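Local coordinates for periplasmic binding protein (Agrobacterium tumefaciens str. B6, PDB 5L9G) that binds the opine mannopine in the periplasm and probably delivers it to an ABC transporter for uptake, at residues R229-G232 / A233-D236; P261-D264 / A265-F269; A299-P303 / E304-T308. All coordinates share one frame; numbering follows the deposited sequence.

Contact 1. Residues R229-G232 / A233-D236. With MO0 (mannopine), chain C.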
ATOM      1  N   ARG A 229       9.402  -2.071   0.443  1.00 28.47           N
ATOM      2  CA  ARG A 229      10.037  -2.637  -0.761  1.00 27.73           C
ATOM      3  C   ARG A 229      11.366  -1.930  -1.024  1.00 28.59           C
ATOM      4  O   ARG A 229      12.374  -2.586  -1.321  1.00 26.66           O
ATOM      5  CB  ARG A 229       9.110  -2.505  -1.984  1.00 27.00           C
ATOM      6  CG  ARG A 229       7.687  -3.065  -1.776  1.00 27.23           C
ATOM      7  CD  ARG A 229       7.643  -4.568  -1.415  1.00 29.52           C
ATOM      8  NE  ARG A 229       6.252  -5.034  -1.360  1.00 29.53           N
ATOM      9  CZ  ARG A 229       5.857  -6.266  -1.674  1.00 38.93           C
ATOM     10  NH1 ARG A 229       6.749  -7.187  -2.044  1.00 33.46           N
ATOM     11  NH2 ARG A 229       4.568  -6.586  -1.635  1.00 31.67           N
ATOM     12  N   VAL A 230      11.371  -0.591  -0.859  1.00 27.43           N
ATOM     13  CA  VAL A 230      12.591   0.215  -1.094  1.00 26.30           C
ATOM     14  C   VAL A 230      13.665  -0.140  -0.068  1.00 28.71           C
ATOM     15  O   VAL A 230      14.803  -0.395  -0.454  1.00 27.88           O
ATOM     16  CB  VAL A 230      12.297   1.734  -1.108  1.00 27.87           C
ATOM     17  CG1 VAL A 230      13.597   2.545  -1.256  1.00 28.27           C
ATOM     18  CG2 VAL A 230      11.327   2.092  -2.232  1.00 26.29           C
ATOM     19  N   GLN A 231      13.318  -0.100   1.228  1.00 26.96           N
ATOM     20  CA  GLN A 231      14.285  -0.407   2.281  1.00 27.94           C
ATOM     21  C   GLN A 231      14.862  -1.833   2.117  1.00 30.98           C
ATOM     22  O   GLN A 231      16.070  -2.028   2.286  1.00 29.98           O
ATOM     23  CB  GLN A 231      13.686  -0.168   3.687  1.00 28.96           C
ATOM     24  CG  GLN A 231      14.756  -0.353   4.801  1.00 36.26           C
ATOM     25  CD  GLN A 231      15.949   0.595   4.682  1.00 47.28           C
ATOM     26  OE1 GLN A 231      17.113   0.194   4.582  1.00 41.56           O
ATOM     27  NE2 GLN A 231      15.694   1.877   4.648  1.00 35.34           N
ATOM     28  N   GLY A 232      14.001  -2.787   1.758  1.00 29.61           N
ATOM     29  CA  GLY A 232      14.403  -4.174   1.504  1.00 29.27           C
ATOM     30  C   GLY A 232      15.415  -4.274   0.361  1.00 31.23           C
ATOM     31  O   GLY A 232      16.409  -4.994   0.480  1.00 30.29           O
ATOM     32  N   ALA A 233      15.223  -3.489  -0.718  1.00 28.29           N
ATOM     33  CA  ALA A 233      16.167  -3.474  -1.842  1.00 27.99           C
ATOM     34  C   ALA A 233      17.522  -2.879  -1.406  1.00 30.18           C
ATOM     35  O   ALA A 233      18.569  -3.445  -1.706  1.00 30.64           O
ATOM     36  CB  ALA A 233      15.590  -2.680  -3.004  1.00 28.30           C
ATOM     37  N   ILE A 234      17.492  -1.767  -0.638  1.00 27.18           N
ATOM     38  CA  ILE A 234      18.703  -1.120  -0.112  1.00 26.78           C
ATOM     39  C   ILE A 234      19.442  -2.110   0.817  1.00 30.91           C
ATOM     40  O   ILE A 234      20.675  -2.242   0.729  1.00 29.91           O
ATOM     41  CB  ILE A 234      18.339   0.219   0.600  1.00 29.95           C
ATOM     42  CG1 ILE A 234      17.807   1.231  -0.461  1.00 29.45           C
ATOM     43  CG2 ILE A 234      19.571   0.796   1.376  1.00 31.45           C
ATOM     44  CD1 ILE A 234      17.169   2.525   0.133  1.00 29.78           C
ATOM     45  N   ASN A 235      18.690  -2.821   1.695  1.00 29.93           N
ATOM     46  CA  ASN A 235      19.292  -3.832   2.591  1.00 30.84           C
ATOM     47  C   ASN A 235      20.003  -4.932   1.774  1.00 34.87           C
ATOM     48  O   ASN A 235      21.053  -5.449   2.189  1.00 35.99           O
ATOM     49  CB  ASN A 235      18.218  -4.471   3.482  1.00 32.23           C
ATOM     50  CG  ASN A 235      17.702  -3.576   4.586  1.00 39.30           C
ATOM     51  OD1 ASN A 235      16.703  -3.886   5.242  1.00 41.15           O
ATOM     52  ND2 ASN A 235      18.328  -2.429   4.783  1.00 29.70           N
ATOM     53  N   ASP A 236      19.459  -5.229   0.597  1.00 30.59           N
ATOM     54  CA  ASP A 236      19.994  -6.225  -0.343  1.00 30.82           C
ATOM     55  C   ASP A 236      21.140  -5.686  -1.223  1.00 35.37           C
ATOM     56  O   ASP A 236      21.621  -6.397  -2.121  1.00 36.20           O
ATOM     57  CB  ASP A 236      18.852  -6.815  -1.201  1.00 32.36           C
ATOM     58  CG  ASP A 236      17.921  -7.727  -0.432  1.00 44.30           C
ATOM     59  OD1 ASP A 236      18.308  -8.182   0.679  1.00 43.16           O
ATOM     60  OD2 ASP A 236      16.813  -7.988  -0.930  1.00 44.87           O
TER
HETATM   61  OAB MO0 C 401      -6.040  -3.539  -2.405  1.00 37.00           O
HETATM   62  CAF MO0 C 401      -5.345  -4.362  -3.301  1.00 37.76           C
HETATM   63  CAG MO0 C 401      -3.887  -3.972  -3.466  1.00 35.67           C
HETATM   64  OAC MO0 C 401      -3.761  -3.027  -4.470  1.00 36.39           O
HETATM   65  CAH MO0 C 401      -3.190  -3.597  -2.181  1.00 36.53           C
HETATM   66  OAM MO0 C 401      -3.298  -4.593  -1.232  1.00 36.67           O
HETATM   67  CAI MO0 C 401      -1.737  -3.146  -2.330  1.00 33.31           C
HETATM   68  OAD MO0 C 401      -0.944  -4.169  -2.850  1.00 35.73           O
HETATM   69  CAJ MO0 C 401      -1.185  -2.568  -1.058  1.00 33.25           C
HETATM   70  OAE MO0 C 401      -1.967  -1.475  -0.670  1.00 37.76           O
HETATM   71  CAK MO0 C 401       0.306  -2.202  -1.115  1.00 29.10           C
HETATM   72  N   MO0 C 401       0.988  -2.800   0.040  1.00 29.28           N
HETATM   73  CA  MO0 C 401       2.379  -2.311   0.201  1.00 28.88           C
HETATM   74  C   MO0 C 401       3.355  -3.354  -0.288  1.00 33.73           C
HETATM   75  O   MO0 C 401       2.925  -4.372  -0.871  1.00 31.54           O
HETATM   76  CB  MO0 C 401       2.701  -1.888   1.615  1.00 31.10           C
HETATM   77  CG  MO0 C 401       2.937  -3.061   2.541  1.00 32.04           C
HETATM   78  CD  MO0 C 401       2.758  -2.724   3.980  1.00 33.36           C
HETATM   79  OE1 MO0 C 401       3.909  -2.486   4.743  1.00 29.25           O
HETATM   80  NE2 MO0 C 401       1.651  -2.655   4.540  1.00 35.97           N
HETATM   81  OXT MO0 C 401       4.611  -3.188  -0.180  1.00 30.26           O

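Contact 2. Residues P261-D264 / A265-F269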
ATOM      1  N   PRO A 261     -15.282 -19.793   1.062  1.00 66.67           N
ATOM      2  CA  PRO A 261     -15.645 -21.190   1.397  1.00 68.29           C
ATOM      3  C   PRO A 261     -15.442 -21.586   2.861  1.00 71.33           C
ATOM      4  O   PRO A 261     -16.150 -22.457   3.366  1.00 71.59           O
ATOM      5  CB  PRO A 261     -14.785 -22.031   0.443  1.00 69.40           C
ATOM      6  CG  PRO A 261     -13.674 -21.125   0.025  1.00 70.63           C
ATOM      7  CD  PRO A 261     -14.192 -19.734   0.064  1.00 66.03           C
ATOM      8  N   HIS A 262     -14.484 -20.945   3.539  1.00 67.01           N
ATOM      9  CA  HIS A 262     -14.163 -21.215   4.941  1.00 67.93           C
ATOM     10  C   HIS A 262     -14.362 -19.935   5.739  1.00 69.53           C
ATOM     11  O   HIS A 262     -13.515 -19.579   6.562  1.00 66.53           O
ATOM     12  CB  HIS A 262     -12.717 -21.735   5.071  1.00 67.43           C
ATOM     13  CG  HIS A 262     -12.349 -22.763   4.047  1.00 71.64           C
ATOM     14  ND1 HIS A 262     -12.721 -24.085   4.190  1.00 75.68           N
ATOM     15  CD2 HIS A 262     -11.666 -22.623   2.887  1.00 71.94           C
ATOM     16  CE1 HIS A 262     -12.241 -24.711   3.128  1.00 74.78           C
ATOM     17  NE2 HIS A 262     -11.594 -23.875   2.317  1.00 73.16           N
ATOM     18  N   ARG A 263     -15.499 -19.249   5.482  1.00 67.68           N
ATOM     19  CA  ARG A 263     -15.891 -17.962   6.068  1.00 66.72           C
ATOM     20  C   ARG A 263     -15.733 -17.891   7.599  1.00 70.34           C
ATOM     21  O   ARG A 263     -15.074 -16.977   8.087  1.00 67.74           O
ATOM     22  CB  ARG A 263     -17.330 -17.607   5.632  1.00 69.09           C
ATOM     23  CG  ARG A 263     -17.804 -16.214   6.046  1.00 78.25           C
ATOM     24  CD  ARG A 263     -19.311 -16.222   6.235  1.00 89.65           C
ATOM     25  NE  ARG A 263     -19.796 -15.130   7.082  1.00100.02           N
ATOM     26  CZ  ARG A 263     -19.765 -15.124   8.413  1.00115.59           C
ATOM     27  NH1 ARG A 263     -20.244 -14.089   9.090  1.00106.90           N
ATOM     28  NH2 ARG A 263     -19.232 -16.144   9.077  1.00101.20           N
ATOM     29  N   ASP A 264     -16.303 -18.865   8.343  1.00 69.24           N
ATOM     30  CA  ASP A 264     -16.269 -18.884   9.812  1.00 70.22           C
ATOM     31  C   ASP A 264     -14.852 -19.091  10.389  1.00 70.31           C
ATOM     32  O   ASP A 264     -14.452 -18.336  11.284  1.00 68.50           O
ATOM     33  CB  ASP A 264     -17.281 -19.901  10.359  1.00 76.35           C
ATOM     34  CG  ASP A 264     -18.612 -19.801   9.641  1.00 95.61           C
ATOM     35  OD1 ASP A 264     -19.344 -18.816   9.880  1.00 97.11           O
ATOM     36  OD2 ASP A 264     -18.865 -20.637   8.746  1.00106.29           O
ATOM     37  N   ALA A 265     -14.072 -20.048   9.844  1.00 65.61           N
ATOM     38  CA  ALA A 265     -12.689 -20.287  10.271  1.00 63.46           C
ATOM     39  C   ALA A 265     -11.817 -19.043   9.960  1.00 63.65           C
ATOM     40  O   ALA A 265     -10.966 -18.651  10.772  1.00 61.51           O
ATOM     41  CB  ALA A 265     -12.128 -21.516   9.568  1.00 64.08           C
ATOM     42  N   ALA A 266     -12.067 -18.404   8.796  1.00 59.85           N
ATOM     43  CA  ALA A 266     -11.370 -17.188   8.369  1.00 57.80           C
ATOM     44  C   ALA A 266     -11.613 -16.035   9.359  1.00 59.93           C
ATOM     45  O   ALA A 266     -10.679 -15.302   9.672  1.00 56.83           O
ATOM     46  CB  ALA A 266     -11.811 -16.788   6.971  1.00 58.63           C
ATOM     47  N   MET A 267     -12.854 -15.903   9.882  1.00 59.49           N
ATOM     48  CA  MET A 267     -13.216 -14.883  10.870  1.00 59.54           C
ATOM     49  C   MET A 267     -12.372 -15.060  12.155  1.00 63.34           C
ATOM     50  O   MET A 267     -11.794 -14.082  12.641  1.00 62.38           O
ATOM     51  CB  MET A 267     -14.734 -14.927  11.165  1.00 64.79           C
ATOM     52  CG  MET A 267     -15.297 -13.623  11.661  1.00 68.32           C
ATOM     53  SD  MET A 267     -15.482 -12.347  10.380  1.00 70.82           S
ATOM     54  CE  MET A 267     -17.021 -12.830   9.662  1.00 70.69           C
ATOM     55  N   ARG A 268     -12.261 -16.315  12.658  1.00 61.26           N
ATOM     56  CA  ARG A 268     -11.486 -16.659  13.860  1.00 60.78           C
ATOM     57  C   ARG A 268     -10.007 -16.354  13.629  1.00 60.17           C
ATOM     58  O   ARG A 268      -9.340 -15.819  14.512  1.00 59.26           O
ATOM     59  CB  ARG A 268     -11.629 -18.155  14.221  1.00 61.67           C
ATOM     60  CG  ARG A 268     -13.012 -18.613  14.632  1.00 74.10           C
ATOM     61  CD  ARG A 268     -12.955 -19.858  15.520  1.00 76.57           C
ATOM     62  NE  ARG A 268     -12.250 -20.980  14.893  1.00 74.50           N
ATOM     63  CZ  ARG A 268     -11.196 -21.602  15.418  1.00 87.93           C
ATOM     64  NH1 ARG A 268     -10.699 -21.213  16.586  1.00 75.77           N
ATOM     65  NH2 ARG A 268     -10.638 -22.626  14.784  1.00 76.72           N
ATOM     66  N   PHE A 269      -9.505 -16.699  12.434  1.00 55.11           N
ATOM     67  CA  PHE A 269      -8.109 -16.517  12.027  1.00 52.36           C
ATOM     68  C   PHE A 269      -7.751 -15.024  11.985  1.00 54.23           C
ATOM     69  O   PHE A 269      -6.757 -14.604  12.591  1.00 52.65           O
ATOM     70  CB  PHE A 269      -7.871 -17.222  10.682  1.00 53.04           C
ATOM     71  CG  PHE A 269      -6.434 -17.380  10.222  1.00 51.33           C
ATOM     72  CD1 PHE A 269      -5.385 -17.419  11.141  1.00 53.26           C
ATOM     73  CD2 PHE A 269      -6.141 -17.587   8.881  1.00 51.84           C
ATOM     74  CE1 PHE A 269      -4.058 -17.614  10.713  1.00 51.92           C
ATOM     75  CE2 PHE A 269      -4.815 -17.764   8.454  1.00 51.79           C
ATOM     76  CZ  PHE A 269      -3.784 -17.774   9.373  1.00 48.79           C
TER

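Contact 3. Residues A299-P303 / E304-T308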
ATOM      1  N   ALA A 299       6.605  -4.355  21.993  1.00 72.04           N
ATOM      2  CA  ALA A 299       7.873  -4.444  21.261  1.00 70.79           C
ATOM      3  C   ALA A 299       8.947  -3.426  21.664  1.00 76.33           C
ATOM      4  O   ALA A 299      10.136  -3.732  21.531  1.00 76.26           O
ATOM      5  CB  ALA A 299       7.615  -4.364  19.771  1.00 69.00           C
ATOM      6  N   LYS A 300       8.534  -2.219  22.117  1.00 74.31           N
ATOM      7  CA  LYS A 300       9.404  -1.105  22.543  1.00 74.79           C
ATOM      8  C   LYS A 300      10.506  -0.785  21.500  1.00 77.43           C
ATOM      9  O   LYS A 300      11.690  -0.775  21.842  1.00 78.92           O
ATOM     10  CB  LYS A 300       9.984  -1.350  23.960  1.00 79.80           C
ATOM     11  CG  LYS A 300       8.928  -1.550  25.050  1.00 95.61           C
ATOM     12  CD  LYS A 300       9.550  -1.763  26.427  1.00107.25           C
ATOM     13  CE  LYS A 300       8.513  -2.045  27.490  1.00116.55           C
ATOM     14  NZ  LYS A 300       8.051  -3.458  27.478  1.00122.81           N
ATOM     15  N   TYR A 301      10.100  -0.551  20.226  1.00 69.97           N
ATOM     16  CA  TYR A 301      10.994  -0.264  19.094  1.00 67.24           C
ATOM     17  C   TYR A 301      11.998   0.862  19.374  1.00 73.94           C
ATOM     18  O   TYR A 301      11.632   1.886  19.960  1.00 74.76           O
ATOM     19  CB  TYR A 301      10.201   0.067  17.813  1.00 64.32           C
ATOM     20  CG  TYR A 301       9.138  -0.944  17.441  1.00 62.25           C
ATOM     21  CD1 TYR A 301       9.481  -2.191  16.927  1.00 62.40           C
ATOM     22  CD2 TYR A 301       7.785  -0.631  17.547  1.00 62.52           C
ATOM     23  CE1 TYR A 301       8.503  -3.120  16.569  1.00 60.05           C
ATOM     24  CE2 TYR A 301       6.798  -1.547  17.185  1.00 62.33           C
ATOM     25  CZ  TYR A 301       7.162  -2.790  16.695  1.00 62.03           C
ATOM     26  OH  TYR A 301       6.188  -3.693  16.351  1.00 54.35           O
ATOM     27  N   THR A 302      13.261   0.664  18.947  1.00 71.35           N
ATOM     28  CA  THR A 302      14.351   1.642  19.110  1.00 72.21           C
ATOM     29  C   THR A 302      14.092   2.863  18.191  1.00 75.76           C
ATOM     30  O   THR A 302      13.450   2.680  17.149  1.00 73.15           O
ATOM     31  CB  THR A 302      15.712   0.986  18.787  1.00 80.77           C
ATOM     32  OG1 THR A 302      15.734   0.576  17.419  1.00 79.56           O
ATOM     33  CG2 THR A 302      16.043  -0.185  19.702  1.00 81.08           C
ATOM     34  N   PRO A 303      14.593   4.093  18.505  1.00 73.63           N
ATOM     35  CA  PRO A 303      14.348   5.240  17.603  1.00 72.38           C
ATOM     36  C   PRO A 303      14.827   5.019  16.161  1.00 74.75           C
ATOM     37  O   PRO A 303      14.225   5.556  15.232  1.00 74.10           O
ATOM     38  CB  PRO A 303      15.084   6.397  18.286  1.00 75.78           C
ATOM     39  CG  PRO A 303      15.171   5.998  19.723  1.00 82.24           C
ATOM     40  CD  PRO A 303      15.367   4.512  19.694  1.00 77.62           C
ATOM     41  N   GLU A 304      15.880   4.197  15.973  1.00 70.18           N
ATOM     42  CA  GLU A 304      16.427   3.831  14.659  1.00 68.08           C
ATOM     43  C   GLU A 304      15.365   3.024  13.885  1.00 68.37           C
ATOM     44  O   GLU A 304      15.168   3.267  12.692  1.00 66.38           O
ATOM     45  CB  GLU A 304      17.713   3.009  14.847  1.00 70.12           C
ATOM     46  CG  GLU A 304      18.565   2.842  13.607  1.00 77.69           C
ATOM     47  CD  GLU A 304      19.725   1.882  13.793  1.00 93.46           C
ATOM     48  OE1 GLU A 304      20.223   1.375  12.764  1.00 85.27           O
ATOM     49  OE2 GLU A 304      20.133   1.628  14.952  1.00 84.06           O
ATOM     50  N   LYS A 305      14.683   2.079  14.585  1.00 64.29           N
ATOM     51  CA  LYS A 305      13.606   1.239  14.039  1.00 62.61           C
ATOM     52  C   LYS A 305      12.389   2.106  13.669  1.00 64.45           C
ATOM     53  O   LYS A 305      11.827   1.936  12.585  1.00 62.79           O
ATOM     54  CB  LYS A 305      13.196   0.145  15.043  1.00 65.66           C
ATOM     55  CG  LYS A 305      12.437  -1.013  14.409  1.00 73.12           C
ATOM     56  CD  LYS A 305      13.370  -2.175  14.114  1.00 80.55           C
ATOM     57  CE  LYS A 305      12.813  -3.080  13.057  1.00 87.96           C
ATOM     58  NZ  LYS A 305      13.372  -4.453  13.158  1.00 96.61           N
ATOM     59  N   MET A 306      12.017   3.053  14.551  1.00 61.38           N
ATOM     60  CA  MET A 306      10.902   3.982  14.336  1.00 61.19           C
ATOM     61  C   MET A 306      11.120   4.882  13.101  1.00 61.54           C
ATOM     62  O   MET A 306      10.167   5.145  12.370  1.00 60.31           O
ATOM     63  CB  MET A 306      10.653   4.839  15.582  1.00 65.87           C
ATOM     64  CG  MET A 306      10.146   4.050  16.785  1.00 72.49           C
ATOM     65  SD  MET A 306       8.357   3.731  16.760  1.00 78.21           S
ATOM     66  CE  MET A 306       8.093   3.239  18.462  1.00 77.04           C
ATOM     67  N   ALA A 307      12.373   5.308  12.843  1.00 55.86           N
ATOM     68  CA  ALA A 307      12.742   6.184  11.724  1.00 54.14           C
ATOM     69  C   ALA A 307      12.341   5.653  10.343  1.00 54.25           C
ATOM     70  O   ALA A 307      12.084   6.446   9.438  1.00 53.24           O
ATOM     71  CB  ALA A 307      14.234   6.483  11.761  1.00 55.21           C
ATOM     72  N   THR A 308      12.273   4.322  10.189  1.00 48.89           N
ATOM     73  CA  THR A 308      11.877   3.664   8.940  1.00 47.16           C
ATOM     74  C   THR A 308      10.344   3.508   8.863  1.00 46.98           C
ATOM     75  O   THR A 308       9.820   3.130   7.810  1.00 46.07           O
ATOM     76  CB  THR A 308      12.551   2.278   8.845  1.00 63.84           C
ATOM     77  OG1 THR A 308      12.110   1.465   9.945  1.00 65.35           O
ATOM     78  CG2 THR A 308      14.077   2.362   8.826  1.00 63.17           C
TER

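Contact 1. Residues R229-G232 / A233-D236
Ala233, Ile234, Asn235 and Asp236 each give their backbone N-H to the carbonyl four residues earlier, on Arg229, Val230, Gln231 and Gly232, so the two segments form the closing turns of helix 227-235. The Ile234 N to Val230 O bond is 3.0 Å long; the last, from Asp236 N to Gly232 O, is more bent, with an angle of 139° at the hydrogen, and Asp236 leaves the helical path. Val230 and Ile234 run side by side, CG1 of Val230 meeting CD1 of Ile234 at 3.8 Å, and both also touch Tyr242 of strand 240-256. Gln231 and Asn235 present their amides with planes 46° apart, and OE1 of Gln231 is 2.9 Å from ND2 of Asn235; NE2 of Gln231 turns to the hydroxyl of Tyr242. Arg229 faces mannopine instead. Bent at chi2 (-59°), its chain sets the guanidinium edge-on and in plane with the ligand carboxylate, NE reaching OXT at 2.7 Å and NH2 reaching O at 2.9 Å, while NH2 also bonds to the carbonyl of Gly29. Two nearly straight bonds between complementary charges help set the position and rotation of the carboxylate, consistent with selection for this end of the opine.

Contact 2. Residues P261-D264 / A265-F269
Ala266, Met267 and Arg268 return their backbone N-H groups to the carbonyls of His262, Arg263 and Asp264, which makes this the first turn of helix 263-273, with His262 at the N-cap position. The bond that opens the helix, Ala266 N to His262 O, measures 2.9 Å. One turn apart on the same flank, Arg263 and Met267 lie side by side and point the same way. The arginine chain is extended from CG to NE, while the methionine bends at chi2 (75°) and again at chi3 (82°), which carries its methyl over one face of the guanidinium. CE of Met267 stands 3.4 Å above the guanidinium plane of Arg263, displaced toward the rim, and its closest approach is 3.5 Å to NH1 of Arg263. The flat side thus meets an apolar methyl, while NH2 of Arg263 forms a salt bridge with OD1 of its neighbour Asp264 at 2.8 Å, the carboxylate oxygen lying off the plane on the side away from the methyl; Glu94 and Asp97 add long, weak ion pairs. Ala266 packs against Val23 of strand 23-27 and Ile256 of strand 240-256; Met267 shares Ile256 and also touches Leu96. Phe269 continues this inward side onto Trp41, Ala44 and Ala45, joining helix 263-273 to helix 30-48 beside the strands.

Contact 3. Residues A299-P303 / E304-T308
Thr302 O accepts the backbone N-H of Met306 at 3.0 Å, a straight bond of 163° at the hydrogen, and the N of Lys305 lies 2.9 Å from the same oxygen. Thr302 occupies the N-cap of helix 303-307 and also uses its side chain: chi1 of 63° turns OG1 back over the backbone toward Lys305, whose N gives it a weak capping bond of 3.4 Å. Pro303 begins the helix, and its carbonyl receives Ala307 N. Just before the cap in sequence, Tyr301 meets Met306; their side chains cross at about a right angle. The Met306 methyl CE comes to the edge of the tyrosine ring, in its plane, and lies 3.9 Å from CB of Tyr301. Lys305 crosses the same ring obliquely, CG of Lys305 lying 4.1 Å from CD1 of Tyr301, before its amino group goes on to the carbonyl of Asn284; Tyr301 OH bonds to the carbonyl of Lys280. Thr308 OG1 donates to Lys305 O at 2.7 Å. The work is divided: the Thr302 carbonyl starts the helical bonding and its hydroxyl weakly caps Lys305 N-H, whose i-4 carbonyl precedes the helix, while apolar portions of Tyr301, Lys305 and Met306 pack together.

How the contacts relate
All three contacts show the same local principle, side chains three to five residues apart meeting along a helix or at its cap, at different points of helices in a periplasmic binding protein. Contacts 2 and 3 concern helix starts, with His262 and Thr302 at the N-caps, whereas contact 1 runs to a helix end. Only contact 1 holds a residue of the mannopine pocket, Arg229. Contact 3 is its nearer companion, with centres about 17 Å and nearest atoms about 5 Å apart but no touch, and the Tyr301 side chain is about 12 Å from mannopine. Contact 2 is remote, its centre about 34 Å from that of contact 1 and 33 Å from that of contact 3.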